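Side-chain contacts in acyl-CoA dehydrogenase family protein (Porphyromonas gingivalis, PDB 2OKU), which probably serves, as the C-terminal helical domain of a longer flavoprotein, in FAD-dependent acyl-CoA dehydrogenation by the whole protein: residues Q32-A37 and L80-A85; R17-Y22 and R44-I49; A65-E70 and D110-A115. All blocks are in the same frame, centred on the assembly; numbering follows the deposited sequence.

Overall arrangement
The three contacts illustrate how one helical bundle varies its chemistry with depth and position. Contact 1, largely buried, joins the start of helix 32-53 to the end of helix 58-87 through selenomethionine side chains. Contact 2 lies at the surface, where a salt bridge ties helix 13-22 to the middle of helix 32-53. Contact 3 is partly buried and mixes an oblique arginine-tyrosine contact with a small apolar patch between helices 58-87 and 92-115. Contacts 1 and 3 share helix 58-87, on opposite sides of the chain's centre with centres about 23 Å apart, and both adjoin the second subunit. Contact 2 touches each of them, through Tyr22 and Arg44 respectively.

Contact 1: residues Q32-A37 and L80-A85; sequences QPMKEA and LLMLAA
Met34 and Met82, both present as selenomethionine, reach each other by unlike torsions. In Met34, CG stands trans to the backbone N (chi1 -179°) and the chain runs straight on, driving SE and CE towards the backbone of the other helix. Met82 starts with the same anti placement of CG (chi1 -156°) but bends at chi2 and again at chi3 (72°), which swings its selenium round to Lys35. The two chains therefore slide past one another in opposite directions, alongside rather than end to end. Met34 CG rests 3.8 Å from Met82 CG, and further out Met34 SE is 3.9 Å from the same Met82 CG. The terminal methyl goes deepest: Met34 CE comes within 3.9 Å of Met82 N, laid against the helix backbone. Met82 SE in turn lies 3.7 Å from Lys35 CB, touching the root of the lysine chain. Beyond that root Lys35 is fully extended and departs from the contact, and its NZ hydrogen-bonds to Thr25 O. Val27, in the preceding loop, lies against both Lys35 and Met82, while Ala95 of helix 92-115 packs on Met34. Leu80 and Ala84, turned away from 32-37, pack against Ala84 and Leu80 of the second subunit, and the neighbouring Leu81 packs on Phe77 of that subunit. Within helix 32-53, Gln32 NE2 donates to Glu36 OE2 at 3.0 Å, on the anti side and tilted from the carboxylate plane. No hydrogen bond crosses between 32-37 and 80-85, so this end of the antiparallel pair is joined by dispersion between polarisable selenium-bearing chains, and the one charged group that takes part contributes its methylenes here and its ammonium elsewhere.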
loop_
_atom_site.group_PDB
_atom_site.type_symbol
_atom_site.label_atom_id
_atom_site.label_comp_id
_atom_site.label_asym_id
_atom_site.label_seq_id
_atom_site.Cartn_x
_atom_site.Cartn_y
_atom_site.Cartn_z
ATOM N N GLN A 32 -4.505 -7.225 15.397
ATOM C CA GLN A 32 -3.946 -6.398 16.451
ATOM C C GLN A 32 -2.416 -6.204 16.321
ATOM O O GLN A 32 -1.922 -5.099 16.498
ATOM C CB GLN A 32 -4.351 -6.929 17.831
ATOM C CG GLN A 32 -3.919 -6.073 19.021
ATOM C CD GLN A 32 -4.551 -4.682 19.042
ATOM O OE1 GLN A 32 -5.689 -4.511 18.630
ATOM N NE2 GLN A 32 -3.807 -3.689 19.533
ATOM N N PRO A 33 -1.658 -7.277 16.018
ATOM C CA PRO A 33 -0.220 -7.046 15.818
ATOM C C PRO A 33 0.080 -6.048 14.703
ATOM O O PRO A 33 0.963 -5.191 14.869
ATOM C CB PRO A 33 0.326 -8.451 15.497
ATOM C CG PRO A 33 -0.648 -9.381 16.216
ATOM C CD PRO A 33 -1.993 -8.713 15.944
HETATM N N MSE A 34 -0.668 -6.114 13.603
HETATM C CA MSE A 34 -0.474 -5.163 12.537
HETATM C C MSE A 34 -0.792 -3.747 13.003
HETATM O O MSE A 34 -0.053 -2.827 12.689
HETATM C CB MSE A 34 -1.291 -5.487 11.284
HETATM C CG MSE A 34 -1.036 -4.480 10.175
HETATM SE SE MSE A 34 -1.865 -5.100 8.477
HETATM C CE MSE A 34 -1.053 -3.718 7.293
ATOM N N LYS A 35 -1.875 -3.580 13.760
ATOM C CA LYS A 35 -2.230 -2.273 14.296
ATOM C C LYS A 35 -1.096 -1.681 15.172
ATOM O O LYS A 35 -0.744 -0.494 15.051
ATOM C CB LYS A 35 -3.548 -2.372 15.062
ATOM C CG LYS A 35 -4.017 -1.096 15.658
ATOM C CD LYS A 35 -5.447 -1.262 16.181
ATOM C CE LYS A 35 -5.898 -0.068 16.877
ATOM N NZ LYS A 35 -7.179 -0.294 17.605
ATOM N N GLU A 36 -0.504 -2.515 16.022
ATOM C CA GLU A 36 0.591 -2.098 16.880
ATOM C C GLU A 36 1.865 -1.785 16.075
ATOM O O GLU A 36 2.558 -0.807 16.373
ATOM C CB GLU A 36 0.861 -3.153 17.962
ATOM C CG GLU A 36 -0.318 -3.244 18.944
ATOM C CD GLU A 36 -0.250 -4.417 19.926
ATOM O OE1 GLU A 36 0.707 -5.222 19.864
ATOM O OE2 GLU A 36 -1.183 -4.523 20.761
ATOM N N ALA A 37 2.153 -2.583 15.057
ATOM C CA ALA A 37 3.307 -2.305 14.170
ATOM C C ALA A 37 3.142 -0.966 13.434
ATOM O O ALA A 37 4.093 -0.199 13.299
ATOM C CB ALA A 37 3.487 -3.434 13.163
ATOM N N LEU A 80 -4.299 2.135 5.576
ATOM C CA LEU A 80 -5.366 1.919 4.597
ATOM C C LEU A 80 -5.527 0.440 4.294
ATOM O O LEU A 80 -6.648 -0.078 4.175
ATOM C CB LEU A 80 -5.105 2.693 3.312
ATOM C CG LEU A 80 -4.954 4.191 3.466
ATOM C CD1 LEU A 80 -4.583 4.831 2.116
ATOM C CD2 LEU A 80 -6.240 4.803 4.028
ATOM N N LEU A 81 -4.399 -0.254 4.215
ATOM C CA LEU A 81 -4.412 -1.691 3.950
ATOM C C LEU A 81 -4.894 -2.500 5.172
ATOM O O LEU A 81 -5.638 -3.467 5.025
ATOM C CB LEU A 81 -3.027 -2.144 3.461
ATOM C CG LEU A 81 -2.481 -1.408 2.244
ATOM C CD1 LEU A 81 -1.165 -2.152 1.760
ATOM C CD2 LEU A 81 -3.516 -1.226 1.123
HETATM N N MSE A 82 -4.515 -2.076 6.371
HETATM C CA MSE A 82 -5.068 -2.666 7.603
HETATM C C MSE A 82 -6.601 -2.560 7.613
HETATM O O MSE A 82 -7.293 -3.495 7.978
HETATM C CB MSE A 82 -4.483 -1.980 8.845
HETATM C CG MSE A 82 -4.469 -2.763 10.149
HETATM SE SE MSE A 82 -4.940 -1.599 11.677
HETATM C CE MSE A 82 -6.596 -1.784 10.774
ATOM N N LEU A 83 -7.120 -1.395 7.240
ATOM C CA LEU A 83 -8.575 -1.189 7.209
ATOM C C LEU A 83 -9.230 -2.103 6.180
ATOM O O LEU A 83 -10.290 -2.651 6.440
ATOM C CB LEU A 83 -8.894 0.288 6.972
ATOM C CG LEU A 83 -8.495 1.266 8.097
ATOM C CD1 LEU A 83 -8.733 2.706 7.647
ATOM C CD2 LEU A 83 -9.237 1.017 9.409
ATOM N N ALA A 84 -8.574 -2.310 5.039
ATOM C CA ALA A 84 -9.068 -3.263 4.047
ATOM C C ALA A 84 -9.134 -4.688 4.603
ATOM O O ALA A 84 -10.127 -5.403 4.381
ATOM C CB ALA A 84 -8.231 -3.214 2.780
ATOM N N ALA A 85 -8.083 -5.102 5.318
ATOM C CA ALA A 85 -8.028 -6.430 5.934
ATOM C C ALA A 85 -9.008 -6.579 7.092
ATOM O O ALA A 85 -9.481 -7.678 7.357
ATOM C CB ALA A 85 -6.591 -6.757 6.408
#

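Contact 2: residues R17-Y22 and R44-I49; sequences RIREEY and RAEALI
Arg19 grips the carboxylate of Glu46 end-on, with one nitrogen to each oxygen. Its NH2 meets Glu46 OE1 at 2.8 Å in a nearly straight bond (167°), while NH1 holds Glu46 OE2 at 2.9 Å along a more bent path. The pairing is not coplanar: the guanidinium and carboxylate planes are turned 63° apart, and both oxygens are approached from above the carboxylate plane. Both chains are extended, and they cross at about a right angle where the charged ends meet. Asp43, just before Arg44 on the helix of Glu46, also pairs with Arg19 NH2 and probably helps to fix the rotation of the guanidinium. Inside 17-22, Arg17 NE bonds to Glu21 OE1 at 2.9 Å, and Tyr22 OH sits over the face of the Arg17 guanidinium. The backbone widens here into a pi-type turn, with Arg17 O accepting from both Glu21 N and Tyr22 N. Packing lies to the inner side, where Ile18 meets His79 and Leu48 meets Val113. Such a bidentate bridge between neighbouring helices, placed at the surface above an apolar interior, fits the all-helical bundle of this C-terminal domain.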
loop_
_atom_site.group_PDB
_atom_site.type_symbol
_atom_site.label_atom_id
_atom_site.label_comp_id
_atom_site.label_asym_id
_atom_site.label_seq_id
_atom_site.Cartn_x
_atom_site.Cartn_y
_atom_site.Cartn_z
ATOM N N ARG A 17 -4.376 12.089 12.171
ATOM C CA ARG A 17 -5.479 11.255 11.677
ATOM C C ARG A 17 -5.275 9.764 12.046
ATOM O O ARG A 17 -6.228 9.055 12.475
ATOM C CB ARG A 17 -5.701 11.410 10.167
ATOM C CG ARG A 17 -6.961 10.657 9.747
ATOM C CD ARG A 17 -7.441 10.990 8.371
ATOM N NE ARG A 17 -8.767 10.398 8.186
ATOM C CZ ARG A 17 -9.436 10.389 7.040
ATOM N NH1 ARG A 17 -8.928 10.951 5.952
ATOM N NH2 ARG A 17 -10.623 9.805 6.989
ATOM N N ILE A 18 -4.040 9.302 11.888
ATOM C CA ILE A 18 -3.685 7.960 12.279
ATOM C C ILE A 18 -4.034 7.731 13.753
ATOM O O ILE A 18 -4.692 6.748 14.098
ATOM C CB ILE A 18 -2.176 7.688 12.065
ATOM C CG1 ILE A 18 -1.928 7.440 10.554
ATOM C CG2 ILE A 18 -1.721 6.498 12.970
ATOM C CD1 ILE A 18 -0.460 7.411 10.151
ATOM N N ARG A 19 -3.606 8.634 14.615
ATOM C CA ARG A 19 -3.779 8.428 16.044
ATOM C C ARG A 19 -5.225 8.622 16.507
ATOM O O ARG A 19 -5.715 7.876 17.361
ATOM C CB ARG A 19 -2.839 9.337 16.826
ATOM C CG ARG A 19 -1.418 8.907 16.696
ATOM C CD ARG A 19 -0.476 9.960 17.191
ATOM N NE ARG A 19 0.882 9.487 17.115
ATOM C CZ ARG A 19 1.959 10.249 17.260
ATOM N NH1 ARG A 19 1.842 11.547 17.498
ATOM N NH2 ARG A 19 3.155 9.687 17.183
ATOM N N GLU A 20 -5.903 9.600 15.917
ATOM C CA GLU A 20 -7.237 10.011 16.359
ATOM C C GLU A 20 -8.353 9.203 15.701
ATOM O O GLU A 20 -9.411 9.027 16.304
ATOM C CB GLU A 20 -7.425 11.541 16.155
ATOM C CG GLU A 20 -6.481 12.369 17.026
ATOM C CD GLU A 20 -6.331 13.872 16.622
ATOM O OE1 GLU A 20 -7.166 14.427 15.882
ATOM O OE2 GLU A 20 -5.339 14.497 17.077
ATOM N N GLU A 21 -8.131 8.685 14.493
ATOM C CA GLU A 21 -9.128 7.900 13.775
ATOM C C GLU A 21 -8.680 6.459 13.518
ATOM O O GLU A 21 -9.307 5.513 14.004
ATOM C CB GLU A 21 -9.502 8.543 12.434
ATOM C CG GLU A 21 -10.576 7.760 11.688
ATOM C CD GLU A 21 -10.998 8.384 10.348
ATOM O OE1 GLU A 21 -10.721 9.575 10.130
ATOM O OE2 GLU A 21 -11.640 7.667 9.542
ATOM N N TYR A 22 -7.628 6.277 12.729
ATOM C CA TYR A 22 -7.318 4.911 12.269
ATOM C C TYR A 22 -6.917 3.983 13.418
ATOM O O TYR A 22 -7.309 2.810 13.448
ATOM C CB TYR A 22 -6.234 4.913 11.213
ATOM C CG TYR A 22 -6.517 5.694 9.963
ATOM C CD1 TYR A 22 -7.810 5.871 9.481
ATOM C CD2 TYR A 22 -5.467 6.256 9.232
ATOM C CE1 TYR A 22 -8.052 6.602 8.324
ATOM C CE2 TYR A 22 -5.705 6.964 8.062
ATOM C CZ TYR A 22 -6.994 7.131 7.606
ATOM O OH TYR A 22 -7.217 7.840 6.439
ATOM N N ARG A 44 7.800 6.411 14.382
ATOM C CA ARG A 44 9.092 6.491 13.660
ATOM C C ARG A 44 9.098 7.635 12.643
ATOM O O ARG A 44 10.070 8.400 12.557
ATOM C CB ARG A 44 9.394 5.177 12.939
ATOM C CG ARG A 44 10.842 4.915 12.632
ATOM C CD ARG A 44 11.290 3.759 13.522
ATOM N NE ARG A 44 12.726 3.512 13.550
ATOM C CZ ARG A 44 13.401 2.785 12.680
ATOM N NH1 ARG A 44 12.796 2.245 11.624
ATOM N NH2 ARG A 44 14.714 2.621 12.869
ATOM N N ALA A 45 8.007 7.773 11.893
ATOM C CA ALA A 45 7.871 8.900 10.957
ATOM C C ALA A 45 7.925 10.266 11.679
ATOM O O ALA A 45 8.657 11.137 11.280
ATOM C CB ALA A 45 6.558 8.769 10.144
ATOM N N GLU A 46 7.150 10.418 12.754
ATOM C CA GLU A 46 7.128 11.643 13.539
ATOM C C GLU A 46 8.521 11.947 14.072
ATOM O O GLU A 46 8.956 13.089 14.039
ATOM C CB GLU A 46 6.136 11.510 14.706
ATOM C CG GLU A 46 6.035 12.737 15.621
ATOM C CD GLU A 46 5.036 12.537 16.730
ATOM O OE1 GLU A 46 5.237 11.597 17.536
ATOM O OE2 GLU A 46 4.050 13.293 16.770
ATOM N N ALA A 47 9.192 10.923 14.595
ATOM C CA ALA A 47 10.514 11.106 15.205
ATOM C C ALA A 47 11.524 11.549 14.156
ATOM O O ALA A 47 12.333 12.421 14.421
ATOM C CB ALA A 47 10.988 9.835 15.898
ATOM N N LEU A 48 11.469 10.965 12.965
ATOM C CA LEU A 48 12.420 11.334 11.888
ATOM C C LEU A 48 12.172 12.763 11.388
ATOM O O LEU A 48 13.108 13.513 11.150
ATOM C CB LEU A 48 12.359 10.350 10.717
ATOM C CG LEU A 48 13.472 10.547 9.684
ATOM C CD1 LEU A 48 14.848 10.200 10.307
ATOM C CD2 LEU A 48 13.209 9.704 8.413
ATOM N N ILE A 49 10.898 13.139 11.261
ATOM C CA ILE A 49 10.559 14.518 10.910
ATOM C C ILE A 49 11.151 15.481 11.936
ATOM O O ILE A 49 11.774 16.466 11.535
ATOM C CB ILE A 49 9.029 14.713 10.793
ATOM C CG1 ILE A 49 8.542 13.940 9.564
ATOM C CG2 ILE A 49 8.658 16.235 10.726
ATOM C CD1 ILE A 49 7.004 13.679 9.493
#

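Contact 3: residues A65-E70 and D110-A115; sequences ARRLVE and DSYVRA
Helices 58-87 and 92-115 follow one another as an antiparallel helical hairpin of the C-terminal bundle, and Arg67 meets Tyr112 and Val113 across its open end. The arginine carries the contact. With CG trans to the carbonyl carbon (chi1 -74°) and the chain extended from CG to NE, Arg67 crosses to the other helix and lays its guanidinium beside the tyrosine. Tyr112 CE2 lies over the centre of one guanidinium face, 3.5 Å from Arg67 CZ. The groups are not flat on each other: their planes are inclined by 38°, and the arginine approaches the ring obliquely. Contact runs along one side of that ring, where Arg67 NE is 3.6 Å from Tyr112 CD2 and Arg67 NH1 is 3.6 Å from Tyr112 CE2. Nearer the helices, Arg67 CD packs against Val113 CG2 at 3.8 Å, the aliphatic part of the chain passing the valine in the opposite direction. The NH1 of Arg67 hydrogen-bonds to Gln64 OE1 on its own helix, which probably helps to fix the rotation of the guanidinium beside the ring. Tyr112 also touches Phe63 and Gln64, while Val113 extends the packing inward to Val52 of helix 32-53. Within 110-115, Arg114 NE donates to the syn side of Asp110 OD1 at 2.9 Å, nearly in the guanidinium plane, a salt bridge spanning one helical turn. Across the contact no hydrogen bond forms: the arginine offers the tyrosine the broad face of its guanidinium and keeps an N-H for Gln64. One side chain thus divides its chemistry, with methylene packing on the buried valine, oblique contact with the partly exposed aromatic ring and polar bonding along its own helix.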
loop_
_atom_site.group_PDB
_atom_site.type_symbol
_atom_site.label_atom_id
_atom_site.label_comp_id
_atom_site.label_asym_id
_atom_site.label_seq_id
_atom_site.Cartn_x
_atom_site.Cartn_y
_atom_site.Cartn_z
ATOM N N ALA A 65 12.940 16.618 2.185
ATOM C CA ALA A 65 11.465 16.726 2.099
ATOM C C ALA A 65 10.754 15.517 1.519
ATOM O O ALA A 65 9.823 14.990 2.136
ATOM C CB ALA A 65 11.034 18.021 1.339
ATOM N N ARG A 66 11.171 15.070 0.341
ATOM C CA ARG A 66 10.535 13.935 -0.299
ATOM C C ARG A 66 10.671 12.658 0.552
ATOM O O ARG A 66 9.731 11.870 0.627
ATOM C CB ARG A 66 11.106 13.703 -1.669
ATOM C CG ARG A 66 10.508 12.544 -2.377
ATOM C CD ARG A 66 11.234 12.257 -3.668
ATOM N NE ARG A 66 11.037 13.290 -4.682
ATOM C CZ ARG A 66 11.463 13.163 -5.939
ATOM N NH1 ARG A 66 12.100 12.048 -6.308
ATOM N NH2 ARG A 66 11.241 14.132 -6.836
ATOM N N ARG A 67 11.818 12.468 1.208
ATOM C CA ARG A 67 11.982 11.310 2.123
ATOM C C ARG A 67 11.042 11.363 3.342
ATOM O O ARG A 67 10.525 10.330 3.788
ATOM C CB ARG A 67 13.435 11.192 2.588
ATOM C CG ARG A 67 14.321 10.676 1.514
ATOM C CD ARG A 67 15.771 10.664 1.954
ATOM N NE ARG A 67 16.518 10.450 0.769
ATOM C CZ ARG A 67 17.151 11.377 0.040
ATOM N NH1 ARG A 67 17.265 12.648 0.376
ATOM N NH2 ARG A 67 17.716 10.972 -1.043
ATOM N N LEU A 68 10.803 12.562 3.859
ATOM C CA LEU A 68 9.870 12.714 4.975
ATOM C C LEU A 68 8.440 12.442 4.519
ATOM O O LEU A 68 7.674 11.842 5.269
ATOM C CB LEU A 68 9.993 14.089 5.592
ATOM C CG LEU A 68 11.358 14.413 6.234
ATOM C CD1 LEU A 68 11.311 15.834 6.798
ATOM C CD2 LEU A 68 11.750 13.369 7.304
ATOM N N VAL A 69 8.087 12.887 3.307
ATOM C CA VAL A 69 6.815 12.508 2.693
ATOM C C VAL A 69 6.695 10.966 2.584
ATOM O O VAL A 69 5.714 10.374 3.050
ATOM C CB VAL A 69 6.598 13.150 1.311
ATOM C CG1 VAL A 69 5.320 12.568 0.664
ATOM C CG2 VAL A 69 6.541 14.686 1.381
ATOM N N GLU A 70 7.698 10.319 1.994
ATOM C CA GLU A 70 7.704 8.871 1.862
ATOM C C GLU A 70 7.586 8.140 3.199
ATOM O O GLU A 70 6.835 7.176 3.317
ATOM C CB GLU A 70 8.967 8.411 1.166
ATOM C CG GLU A 70 9.036 8.799 -0.278
ATOM C CD GLU A 70 10.367 8.343 -0.874
ATOM O OE1 GLU A 70 10.732 7.133 -0.665
ATOM O OE2 GLU A 70 11.020 9.187 -1.519
ATOM N N ASP A 110 15.022 6.065 7.305
ATOM C CA ASP A 110 15.481 6.470 8.642
ATOM C C ASP A 110 17.030 6.426 8.785
ATOM O O ASP A 110 17.636 7.371 9.259
ATOM C CB ASP A 110 14.842 5.554 9.692
ATOM C CG ASP A 110 15.092 6.039 11.089
ATOM O OD1 ASP A 110 14.464 7.017 11.480
ATOM O OD2 ASP A 110 15.919 5.430 11.780
ATOM N N SER A 111 17.630 5.324 8.354
ATOM C CA SER A 111 19.084 5.118 8.367
ATOM C C SER A 111 19.834 6.188 7.539
ATOM O O SER A 111 20.771 6.824 8.023
ATOM C CB SER A 111 19.387 3.699 7.882
ATOM O OG SER A 111 20.788 3.470 7.834
ATOM N N TYR A 112 19.370 6.401 6.312
ATOM C CA TYR A 112 19.944 7.406 5.432
ATOM C C TYR A 112 19.876 8.806 6.002
ATOM O O TYR A 112 20.882 9.498 6.068
ATOM C CB TYR A 112 19.279 7.386 4.042
ATOM C CG TYR A 112 19.827 8.525 3.171
ATOM C CD1 TYR A 112 20.984 8.343 2.426
ATOM C CD2 TYR A 112 19.205 9.748 3.136
ATOM C CE1 TYR A 112 21.516 9.373 1.642
ATOM C CE2 TYR A 112 19.711 10.796 2.344
ATOM C CZ TYR A 112 20.877 10.583 1.604
ATOM O OH TYR A 112 21.392 11.594 0.826
ATOM N N VAL A 113 18.680 9.226 6.411
ATOM C CA VAL A 113 18.467 10.578 6.931
ATOM C C VAL A 113 19.263 10.843 8.206
ATOM O O VAL A 113 19.862 11.926 8.371
ATOM C CB VAL A 113 16.964 10.865 7.132
ATOM C CG1 VAL A 113 16.735 12.201 7.872
ATOM C CG2 VAL A 113 16.262 10.828 5.765
ATOM N N ARG A 114 19.288 9.856 9.094
ATOM C CA ARG A 114 20.025 9.980 10.348
ATOM C C ARG A 114 21.556 9.949 10.181
ATOM O O ARG A 114 22.273 10.520 11.002
ATOM C CB ARG A 114 19.540 8.918 11.341
ATOM C CG ARG A 114 18.128 9.252 11.871
ATOM C CD ARG A 114 17.628 8.212 12.870
ATOM N NE ARG A 114 16.243 8.498 13.249
ATOM C CZ ARG A 114 15.894 9.352 14.205
ATOM N NH1 ARG A 114 16.825 9.984 14.905
ATOM N NH2 ARG A 114 14.615 9.548 14.487
ATOM N N ALA A 115 22.040 9.295 9.137
ATOM C CA ALA A 115 23.482 9.222 8.855
ATOM C C ALA A 115 23.967 10.402 8.006
ATOM O O ALA A 115 25.162 10.623 7.863
ATOM C CB ALA A 115 23.823 7.927 8.190
#